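Tannase (PDB 6YQ4) probably hydrolyses gallotannins as a tannase of the alpha/beta-hydrolase superfamily, and binds a magnesium ion. Local coordinates at residues 219-230 / 344-355; 270-278 / 289-299. All coordinates share one frame; numbering follows the deposited sequence. Where two conformers were deposited one is given.

Contact 1 of 2, residues 219-230 / 344-355; sequences YEWMYNGVNSYS and THIGDRMKSPPA
R349 and E220 carry the charged part of this contact. R349 was modelled in two conformers; in the one described here NH1 and NH2 meet the carboxylate end-on, each oxygen of E220 using its syn lone pair; NH1 lies 3.2 Å from OE2, and the two planes are nearly coplanar. V226 O is only 2.5 Å from R349 NE, too short to trust. S265 also bonds E220 OE2, which should further fix the carboxylate.

Backbone bonds form a single bridge between Y229 and R349. S230 N donates to R349 O (2.9 Å), and R349 N to S228 O (3.3 Å).

Y219 OH accepts K351 N at 3.0 Å (157° at the hydrogen) and also bonds K445 O. With CG anti to the backbone N (chi1 -162°), the Y219 ring packs against Y223 CD1, over its centre, and makes a CH-pi contact with A355 CB on the opposite face. A second CH-pi contact sets V226 CG2 over the H345 ring, 3.5 Å from its centroid and 6° off its normal.

The contact joins helix 212-223 and strand 228-232, which pairs with 252-256, to the loop after helix 340-344, all between adjacent sheet strands 202-206 and 435-439, consistent with an insertion into the alpha/beta-hydrolase fold; helix 259-279 touches E220 and S352.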
loop_
_atom_site.group_PDB
_atom_site.type_symbol
_atom_site.label_atom_id
_atom_site.label_comp_id
_atom_site.label_asym_id
_atom_site.label_seq_id
_atom_site.Cartn_x
_atom_site.Cartn_y
_atom_site.Cartn_z
ATOM N N TYR A 219 -12.721 10.503 -2.610
ATOM C CA TYR A 219 -12.308 10.809 -3.980
ATOM C C TYR A 219 -13.221 11.848 -4.621
ATOM O O TYR A 219 -12.759 12.692 -5.394
ATOM C CB TYR A 219 -12.291 9.527 -4.803
ATOM C CG TYR A 219 -11.485 9.607 -6.088
ATOM C CD1 TYR A 219 -12.095 9.969 -7.281
ATOM C CD2 TYR A 219 -10.120 9.358 -6.097
ATOM C CE1 TYR A 219 -11.364 10.039 -8.473
ATOM C CE2 TYR A 219 -9.378 9.422 -7.277
ATOM C CZ TYR A 219 -10.017 9.762 -8.469
ATOM O OH TYR A 219 -9.315 9.839 -9.654
ATOM N N GLU A 220 -14.504 11.825 -4.286
ATOM C CA GLU A 220 -15.442 12.804 -4.803
ATOM C C GLU A 220 -15.399 14.114 -4.028
ATOM O O GLU A 220 -15.618 15.177 -4.607
ATOM C CB GLU A 220 -16.845 12.195 -4.786
ATOM C CG GLU A 220 -16.961 11.010 -5.749
ATOM C CD GLU A 220 -16.338 11.320 -7.106
ATOM O OE1 GLU A 220 -15.639 10.449 -7.655
ATOM O OE2 GLU A 220 -16.548 12.444 -7.632
ATOM N N TRP A 221 -15.141 14.062 -2.723
ATOM C CA TRP A 221 -14.825 15.280 -1.994
ATOM C C TRP A 221 -13.687 16.044 -2.672
ATOM O O TRP A 221 -13.823 17.229 -2.993
ATOM C CB TRP A 221 -14.477 14.939 -0.546
ATOM C CG TRP A 221 -14.033 16.131 0.202
ATOM C CD1 TRP A 221 -14.805 17.160 0.636
ATOM C CD2 TRP A 221 -12.694 16.439 0.577
ATOM N NE1 TRP A 221 -14.029 18.104 1.269
ATOM C CE2 TRP A 221 -12.725 17.685 1.239
ATOM C CE3 TRP A 221 -11.466 15.802 0.390
ATOM C CZ2 TRP A 221 -11.580 18.286 1.743
ATOM C CZ3 TRP A 221 -10.330 16.406 0.896
ATOM C CH2 TRP A 221 -10.395 17.633 1.566
ATOM N N MET A 222 -12.577 15.364 -2.946
ATOM C CA MET A 222 -11.483 15.996 -3.680
ATOM C C MET A 222 -11.885 16.414 -5.103
ATOM O O MET A 222 -11.649 17.555 -5.512
ATOM C CB MET A 222 -10.288 15.057 -3.716
ATOM C CG MET A 222 -8.978 15.785 -3.917
ATOM S SD MET A 222 -7.601 15.067 -3.019
ATOM C CE MET A 222 -8.285 15.141 -1.396
ATOM N N TYR A 223 -12.486 15.515 -5.886
ATOM C CA TYR A 223 -12.528 15.712 -7.332
ATOM C C TYR A 223 -13.920 16.012 -7.894
ATOM O O TYR A 223 -14.113 15.959 -9.115
ATOM C CB TYR A 223 -11.908 14.495 -8.023
ATOM C CG TYR A 223 -10.434 14.414 -7.780
ATOM C CD1 TYR A 223 -9.901 13.424 -6.967
ATOM C CD2 TYR A 223 -9.566 15.364 -8.319
ATOM C CE1 TYR A 223 -8.544 13.368 -6.703
ATOM C CE2 TYR A 223 -8.186 15.319 -8.036
ATOM C CZ TYR A 223 -7.696 14.316 -7.234
ATOM O OH TYR A 223 -6.354 14.237 -6.961
ATOM N N ASN A 224 -14.893 16.332 -7.048
ATOM C CA ASN A 224 -16.183 16.788 -7.544
ATOM C C ASN A 224 -16.009 18.027 -8.417
ATOM O O ASN A 224 -15.263 18.952 -8.077
ATOM C CB ASN A 224 -17.108 17.104 -6.370
ATOM C CG ASN A 224 -18.504 17.442 -6.806
ATOM O OD1 ASN A 224 -18.957 18.571 -6.643
ATOM N ND2 ASN A 224 -19.206 16.460 -7.352
ATOM N N GLY A 225 -16.698 18.039 -9.551
ATOM C CA GLY A 225 -16.629 19.135 -10.488
ATOM C C GLY A 225 -15.639 18.941 -11.614
ATOM O O GLY A 225 -15.728 19.647 -12.621
ATOM N N VAL A 226 -14.697 18.012 -11.470
ATOM C CA VAL A 226 -13.779 17.652 -12.544
ATOM C C VAL A 226 -14.490 16.580 -13.366
ATOM O O VAL A 226 -14.495 15.405 -13.005
ATOM C CB VAL A 226 -12.432 17.171 -11.999
ATOM C CG1 VAL A 226 -11.401 17.018 -13.137
ATOM C CG2 VAL A 226 -11.924 18.131 -10.911
ATOM N N ASN A 227 -15.116 16.991 -14.461
ATOM C CA ASN A 227 -16.072 16.149 -15.172
ATOM C C ASN A 227 -15.520 15.548 -16.461
ATOM O O ASN A 227 -16.264 14.884 -17.190
ATOM C CB ASN A 227 -17.343 16.944 -15.470
ATOM C CG ASN A 227 -18.102 17.297 -14.205
ATOM O OD1 ASN A 227 -18.037 16.571 -13.206
ATOM N ND2 ASN A 227 -18.815 18.411 -14.236
ATOM N N SER A 228 -14.244 15.745 -16.753
ATOM C CA SER A 228 -13.584 15.073 -17.864
ATOM C C SER A 228 -12.418 14.270 -17.303
ATOM O O SER A 228 -11.635 14.798 -16.507
ATOM C CB SER A 228 -13.100 16.085 -18.898
ATOM O OG SER A 228 -11.900 16.686 -18.452
ATOM N N TYR A 229 -12.318 12.999 -17.686
ATOM C CA TYR A 229 -11.328 12.090 -17.125
ATOM C C TYR A 229 -10.331 11.640 -18.189
ATOM O O TYR A 229 -10.530 11.839 -19.394
ATOM C CB TYR A 229 -11.999 10.859 -16.489
ATOM C CG TYR A 229 -12.884 10.072 -17.461
ATOM C CD1 TYR A 229 -14.214 10.414 -17.655
ATOM C CD2 TYR A 229 -12.377 8.995 -18.186
ATOM C CE1 TYR A 229 -15.013 9.713 -18.543
ATOM C CE2 TYR A 229 -13.166 8.288 -19.065
ATOM C CZ TYR A 229 -14.483 8.650 -19.242
ATOM O OH TYR A 229 -15.265 7.950 -20.125
ATOM N N SER A 230 -9.237 11.034 -17.714
ATOM C CA SER A 230 -8.326 10.254 -18.546
ATOM C C SER A 230 -7.478 9.372 -17.644
ATOM O O SER A 230 -6.987 9.820 -16.609
ATOM C CB SER A 230 -7.426 11.118 -19.433
ATOM O OG SER A 230 -6.770 12.112 -18.687
ATOM N N THR A 344 -6.971 20.871 -7.276
ATOM C CA THR A 344 -7.459 19.551 -7.652
ATOM C C THR A 344 -8.200 19.541 -8.984
ATOM O O THR A 344 -8.458 18.454 -9.516
ATOM C CB THR A 344 -8.365 19.000 -6.548
ATOM O OG1 THR A 344 -9.293 20.016 -6.151
ATOM C CG2 THR A 344 -7.533 18.615 -5.349
ATOM N N HIS A 345 -8.543 20.714 -9.531
ATOM C CA HIS A 345 -9.248 20.822 -10.796
ATOM C C HIS A 345 -8.310 21.057 -11.971
ATOM O O HIS A 345 -8.765 21.453 -13.049
ATOM C CB HIS A 345 -10.280 21.945 -10.715
ATOM C CG HIS A 345 -11.533 21.547 -10.009
ATOM N ND1 HIS A 345 -11.521 20.920 -8.778
ATOM C CD2 HIS A 345 -12.832 21.657 -10.367
ATOM C CE1 HIS A 345 -12.763 20.672 -8.406
ATOM N NE2 HIS A 345 -13.578 21.112 -9.350
ATOM N N ILE A 346 -7.012 20.845 -11.783
ATOM C CA ILE A 346 -6.048 21.310 -12.765
ATOM C C ILE A 346 -5.855 20.221 -13.814
ATOM O O ILE A 346 -6.113 20.447 -15.004
ATOM C CB ILE A 346 -4.741 21.758 -12.075
ATOM C CG1 ILE A 346 -4.927 23.201 -11.564
ATOM C CG2 ILE A 346 -3.542 21.667 -13.021
ATOM C CD1 ILE A 346 -3.668 23.869 -11.043
ATOM N N GLY A 347 -5.462 19.023 -13.408
ATOM C CA GLY A 347 -5.435 17.946 -14.373
ATOM C C GLY A 347 -6.841 17.462 -14.701
ATOM O O GLY A 347 -7.848 17.950 -14.187
ATOM N N ASP A 348 -6.904 16.469 -15.586
ATOM C CA ASP A 348 -8.119 15.676 -15.731
ATOM C C ASP A 348 -8.211 14.694 -14.579
ATOM O O ASP A 348 -7.202 14.205 -14.087
ATOM C CB ASP A 348 -8.115 14.879 -17.031
ATOM C CG ASP A 348 -8.605 15.667 -18.212
ATOM O OD1 ASP A 348 -9.199 16.758 -18.062
ATOM O OD2 ASP A 348 -8.379 15.170 -19.316
ATOM N N ARG A 349 -9.425 14.385 -14.158
ATOM C CA ARG A 349 -9.618 13.347 -13.156
ATOM C C ARG A 349 -9.221 11.999 -13.747
ATOM O O ARG A 349 -9.202 11.823 -14.960
ATOM C CB ARG A 349 -11.078 13.336 -12.669
ATOM C CG ARG A 349 -11.845 12.024 -12.868
ATOM C CD ARG A 349 -13.371 12.205 -13.010
ATOM N NE ARG A 349 -13.967 13.161 -12.075
ATOM C CZ ARG A 349 -14.662 12.835 -10.984
ATOM N NH1 ARG A 349 -15.161 13.785 -10.208
ATOM N NH2 ARG A 349 -14.852 11.561 -10.653
ATOM N N MET A 350 -8.895 11.045 -12.878
ATOM C CA MET A 350 -8.533 9.707 -13.335
ATOM C C MET A 350 -9.706 8.728 -13.268
ATOM O O MET A 350 -10.263 8.339 -14.292
ATOM C CB MET A 350 -7.382 9.170 -12.508
ATOM C CG MET A 350 -6.660 8.052 -13.191
ATOM S SD MET A 350 -5.602 7.143 -12.085
ATOM C CE MET A 350 -5.994 5.443 -12.530
ATOM N N LYS A 351 -10.073 8.297 -12.073
ATOM C CA LYS A 351 -11.138 7.321 -11.948
ATOM C C LYS A 351 -12.496 8.013 -11.998
ATOM O O LYS A 351 -12.631 9.196 -11.684
ATOM C CB LYS A 351 -10.976 6.530 -10.648
ATOM C CG LYS A 351 -9.609 5.881 -10.509
ATOM C CD LYS A 351 -9.599 4.759 -9.494
ATOM C CE LYS A 351 -8.254 4.060 -9.515
ATOM N NZ LYS A 351 -8.018 3.224 -8.281
ATOM N N SER A 352 -13.513 7.255 -12.417
ATOM C CA SER A 352 -14.890 7.712 -12.491
ATOM C C SER A 352 -15.689 7.227 -11.284
ATOM O O SER A 352 -15.443 6.132 -10.774
ATOM C CB SER A 352 -15.555 7.217 -13.778
ATOM O OG SER A 352 -14.723 7.499 -14.883
ATOM N N PRO A 353 -16.678 8.001 -10.842
ATOM C CA PRO A 353 -17.368 7.693 -9.585
ATOM C C PRO A 353 -18.421 6.615 -9.769
ATOM O O PRO A 353 -19.199 6.658 -10.730
ATOM C CB PRO A 353 -18.018 9.037 -9.213
ATOM C CG PRO A 353 -18.323 9.662 -10.545
ATOM C CD PRO A 353 -17.281 9.160 -11.531
ATOM N N PRO A 354 -18.539 5.668 -8.822
ATOM C CA PRO A 354 -17.696 5.529 -7.622
ATOM C C PRO A 354 -16.366 4.832 -7.926
ATOM O O PRO A 354 -16.348 3.731 -8.449
ATOM C CB PRO A 354 -18.560 4.677 -6.664
ATOM C CG PRO A 354 -19.949 4.701 -7.256
ATOM C CD PRO A 354 -19.762 4.847 -8.732
ATOM N N ALA A 355 -15.267 5.478 -7.550
ATOM C CA ALA A 355 -13.940 5.086 -8.017
ATOM C C ALA A 355 -13.512 3.689 -7.551
ATOM O O ALA A 355 -12.718 3.036 -8.236
ATOM C CB ALA A 355 -12.919 6.133 -7.554
HETATM O O HOH W 1 -15.677 8.056 -6.019
HETATM O O HOH W 2 -10.754 14.050 -21.239
HETATM O O HOH W 3 -5.686 11.654 -14.849
#

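Contact 2 of 2, residues 270-278 / 289-299; sequences TLFPIYLNS and LTLDKSGNGSF
L276 sets CD1 squarely over the F299 ring, 3.2 Å from its centroid and 2° off its normal. This is a CH-pi contact, but the L276 chi2 of 118° is close to eclipsed, so the very short approach should be read with caution. CD2 of the same leucine turns to the loop, 3.5 Å from L289 O, and also meets F299 CB. F272 brings CE2 to within 3.9 Å of F299 CE2, which lies at the edge of the F272 ring, in its plane. L291 CD1 packs obliquely on that ring, 3.6 Å from F272 CD2, and L291 CB rests on P273 CB. Helix 450-461 backs this centre through I454 and L457.

The topology is a helix, a loop and a second helix: the chain leaves 259-279, returns alongside it, makes a type I turn from D292 to G295 and enters 298-316 with G297 at the N-cap. Strands 202-206 and 435-439 are neighbours in the central sheet, so this helix-loop-helix segment belongs to an insertion between them, consistent with the lid-like insertions of related esterases. F299 N bonds T290 O, and T290 N bonds S298 OG, tying the loop to the second helix's start.

At the polar edge, N277 pairs its amide with the backbone of L291. OD1 receives L291 N at 3.0 Å on a lone pair, while ND2 donates to L291 O at 3.0 Å along a nearly straight line (173°), which fixes the amide's rotation. Farther out, one water bridges L276 O and L289 O, and another joins T270 O to K293 O.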
loop_
_atom_site.group_PDB
_atom_site.type_symbol
_atom_site.label_atom_id
_atom_site.label_comp_id
_atom_site.label_asym_id
_atom_site.label_seq_id
_atom_site.Cartn_x
_atom_site.Cartn_y
_atom_site.Cartn_z
ATOM N N THR A 270 -20.989 14.756 -0.527
ATOM C CA THR A 270 -21.880 14.991 0.600
ATOM C C THR A 270 -21.607 14.086 1.800
ATOM O O THR A 270 -21.797 14.513 2.941
ATOM C CB THR A 270 -23.317 14.831 0.096
ATOM O OG1 THR A 270 -23.717 16.038 -0.557
ATOM C CG2 THR A 270 -24.285 14.519 1.194
ATOM N N LEU A 271 -21.127 12.856 1.551
ATOM C CA LEU A 271 -20.960 11.825 2.575
ATOM C C LEU A 271 -19.599 11.843 3.280
ATOM O O LEU A 271 -19.466 11.236 4.350
ATOM C CB LEU A 271 -21.165 10.443 1.954
ATOM C CG LEU A 271 -22.593 9.878 1.956
ATOM C CD1 LEU A 271 -23.594 10.840 1.348
ATOM C CD2 LEU A 271 -22.617 8.570 1.221
ATOM N N PHE A 272 -18.589 12.495 2.719
ATOM C CA PHE A 272 -17.264 12.457 3.334
ATOM C C PHE A 272 -17.166 13.222 4.667
ATOM O O PHE A 272 -16.540 12.713 5.606
ATOM C CB PHE A 272 -16.227 12.990 2.346
ATOM C CG PHE A 272 -14.801 12.847 2.817
ATOM C CD1 PHE A 272 -14.254 11.585 3.065
ATOM C CD2 PHE A 272 -14.004 13.981 3.017
ATOM C CE1 PHE A 272 -12.925 11.458 3.496
ATOM C CE2 PHE A 272 -12.681 13.858 3.439
ATOM C CZ PHE A 272 -12.143 12.594 3.679
ATOM N N PRO A 273 -17.758 14.422 4.808
ATOM C CA PRO A 273 -17.669 15.119 6.105
ATOM C C PRO A 273 -18.236 14.336 7.275
ATOM O O PRO A 273 -17.693 14.421 8.384
ATOM C CB PRO A 273 -18.453 16.418 5.856
ATOM C CG PRO A 273 -18.309 16.659 4.387
ATOM C CD PRO A 273 -18.418 15.274 3.795
ATOM N N ILE A 274 -19.326 13.591 7.074
ATOM C CA ILE A 274 -19.853 12.775 8.162
ATOM C C ILE A 274 -18.812 11.752 8.585
ATOM O O ILE A 274 -18.656 11.454 9.777
ATOM C CB ILE A 274 -21.175 12.093 7.757
ATOM C CG1 ILE A 274 -21.991 12.965 6.777
ATOM C CG2 ILE A 274 -21.971 11.751 9.006
ATOM C CD1 ILE A 274 -23.266 12.299 6.186
ATOM N N TYR A 275 -18.059 11.216 7.624
ATOM C CA TYR A 275 -17.095 10.185 7.978
ATOM C C TYR A 275 -15.847 10.796 8.597
ATOM O O TYR A 275 -15.408 10.373 9.670
ATOM C CB TYR A 275 -16.723 9.334 6.770
ATOM C CG TYR A 275 -15.460 8.514 7.025
ATOM C CD1 TYR A 275 -15.447 7.479 7.977
ATOM C CD2 TYR A 275 -14.270 8.795 6.342
ATOM C CE1 TYR A 275 -14.296 6.732 8.213
ATOM C CE2 TYR A 275 -13.115 8.069 6.576
ATOM C CZ TYR A 275 -13.127 7.040 7.502
ATOM O OH TYR A 275 -11.957 6.351 7.728
ATOM N N LEU A 276 -15.271 11.797 7.936
ATOM C CA LEU A 276 -14.057 12.409 8.450
ATOM C C LEU A 276 -14.245 12.943 9.868
ATOM O O LEU A 276 -13.382 12.733 10.727
ATOM C CB LEU A 276 -13.591 13.519 7.520
ATOM C CG LEU A 276 -12.283 14.091 8.070
ATOM C CD1 LEU A 276 -11.170 13.879 7.051
ATOM C CD2 LEU A 276 -12.424 15.570 8.481
ATOM N N ASN A 277 -15.382 13.594 10.154
ATOM C CA ASN A 277 -15.581 14.115 11.507
ATOM C C ASN A 277 -15.705 13.007 12.534
ATOM O O ASN A 277 -15.475 13.248 13.723
ATOM C CB ASN A 277 -16.814 14.999 11.577
ATOM C CG ASN A 277 -16.700 16.185 10.694
ATOM O OD1 ASN A 277 -15.599 16.573 10.332
ATOM N ND2 ASN A 277 -17.834 16.764 10.307
ATOM N N SER A 278 -16.107 11.807 12.110
ATOM C CA SER A 278 -16.292 10.711 13.057
ATOM C C SER A 278 -14.969 10.205 13.604
ATOM O O SER A 278 -14.952 9.593 14.671
ATOM C CB SER A 278 -17.037 9.545 12.398
ATOM O OG SER A 278 -16.185 8.879 11.453
ATOM N N LEU A 289 -9.416 18.320 13.077
ATOM C CA LEU A 289 -9.551 18.458 11.642
ATOM C C LEU A 289 -10.974 18.033 11.298
ATOM O O LEU A 289 -11.357 16.883 11.522
ATOM C CB LEU A 289 -8.481 17.617 10.944
ATOM C CG LEU A 289 -7.052 18.084 11.297
ATOM C CD1 LEU A 289 -6.010 17.145 10.793
ATOM C CD2 LEU A 289 -6.758 19.478 10.757
ATOM N N THR A 290 -11.779 18.973 10.813
ATOM C CA THR A 290 -13.180 18.722 10.519
ATOM C C THR A 290 -13.556 19.307 9.157
ATOM O O THR A 290 -12.768 20.006 8.501
ATOM C CB THR A 290 -14.081 19.310 11.605
ATOM O OG1 THR A 290 -13.958 20.740 11.593
ATOM C CG2 THR A 290 -13.692 18.754 12.972
ATOM N N LEU A 291 -14.792 19.024 8.750
ATOM C CA LEU A 291 -15.384 19.575 7.545
ATOM C C LEU A 291 -16.823 19.964 7.842
ATOM O O LEU A 291 -17.538 19.217 8.523
ATOM C CB LEU A 291 -15.334 18.565 6.382
ATOM C CG LEU A 291 -13.940 18.248 5.835
ATOM C CD1 LEU A 291 -13.914 16.960 4.984
ATOM C CD2 LEU A 291 -13.386 19.445 5.063
ATOM N N ASP A 292 -17.212 21.154 7.358
ATOM C CA ASP A 292 -18.598 21.609 7.258
ATOM C C ASP A 292 -19.393 20.752 6.267
ATOM O O ASP A 292 -18.848 19.932 5.521
ATOM C CB ASP A 292 -18.690 23.054 6.745
ATOM C CG ASP A 292 -17.905 24.054 7.581
ATOM O OD1 ASP A 292 -17.690 23.819 8.794
ATOM O OD2 ASP A 292 -17.528 25.107 7.013
ATOM N N LYS A 293 -20.706 21.015 6.221
ATOM C CA LYS A 293 -21.578 20.306 5.287
ATOM C C LYS A 293 -21.302 20.708 3.843
ATOM O O LYS A 293 -21.515 19.904 2.930
ATOM C CB LYS A 293 -23.049 20.554 5.641
ATOM C CG LYS A 293 -23.495 19.842 6.909
ATOM C CD LYS A 293 -24.789 19.054 6.705
ATOM C CE LYS A 293 -25.284 18.454 8.025
ATOM N NZ LYS A 293 -26.725 18.757 8.282
ATOM N N SER A 294 -20.828 21.940 3.626
ATOM C CA SER A 294 -20.351 22.409 2.330
ATOM C C SER A 294 -19.020 21.788 1.917
ATOM O O SER A 294 -18.573 22.027 0.789
ATOM C CB SER A 294 -20.210 23.932 2.355
ATOM O OG SER A 294 -19.055 24.323 3.089
ATOM N N GLY A 295 -18.368 21.024 2.801
ATOM C CA GLY A 295 -17.103 20.384 2.522
ATOM C C GLY A 295 -15.844 21.193 2.790
ATOM O O GLY A 295 -14.760 20.753 2.382
ATOM N N ASN A 296 -15.939 22.346 3.458
ATOM C CA ASN A 296 -14.769 23.117 3.874
ATOM C C ASN A 296 -14.542 22.998 5.367
ATOM O O ASN A 296 -15.416 22.565 6.118
ATOM C CB ASN A 296 -14.916 24.591 3.523
ATOM C CG ASN A 296 -15.106 24.803 2.052
ATOM O OD1 ASN A 296 -14.150 24.729 1.273
ATOM N ND2 ASN A 296 -16.342 25.054 1.654
ATOM N N GLY A 297 -13.363 23.437 5.795
ATOM C CA GLY A 297 -13.005 23.475 7.197
ATOM C C GLY A 297 -11.549 23.100 7.355
ATOM O O GLY A 297 -10.810 23.003 6.374
ATOM N N SER A 298 -11.135 22.846 8.598
ATOM C CA SER A 298 -9.705 22.744 8.872
ATOM C C SER A 298 -9.058 21.565 8.165
ATOM O O SER A 298 -7.856 21.618 7.867
ATOM C CB SER A 298 -9.463 22.647 10.372
ATOM O OG SER A 298 -10.288 21.640 10.930
ATOM N N PHE A 299 -9.814 20.486 7.898
ATOM C CA PHE A 299 -9.177 19.327 7.280
ATOM C C PHE A 299 -8.685 19.662 5.887
ATOM O O PHE A 299 -7.574 19.269 5.510
ATOM C CB PHE A 299 -10.107 18.116 7.215
ATOM C CG PHE A 299 -9.483 16.929 6.511
ATOM C CD1 PHE A 299 -8.457 16.205 7.111
ATOM C CD2 PHE A 299 -9.887 16.563 5.225
ATOM C CE1 PHE A 299 -7.850 15.102 6.441
ATOM C CE2 PHE A 299 -9.299 15.469 4.560
ATOM C CZ PHE A 299 -8.281 14.739 5.164
HETATM O O HOH W 4 -22.568 17.283 3.525
HETATM O O HOH W 5 -11.711 14.169 12.223
#

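In the fold
Contact 2 is nested along the chain within the loop closed by contact 1, and their centres lie 18 Å apart. W221, on helix 212-223 of contact 1, joins them: its NE1 probably bonds G295 O at 3.0 Å, CG packs 3.5 Å from F272 CD2, and CH2 lies 3.8 Å from F299 CD2. Relative to the probable active site the two differ. In contact 1, the M350 side chain lies near, without touching, a putative triad of S166, H476 and D444, and K351 NZ bonds a glycerol, probably from crystallisation. Contact 2 is buried packing, away from the annotated sites. Both are away from the magnesium site at D150, M153 and G155.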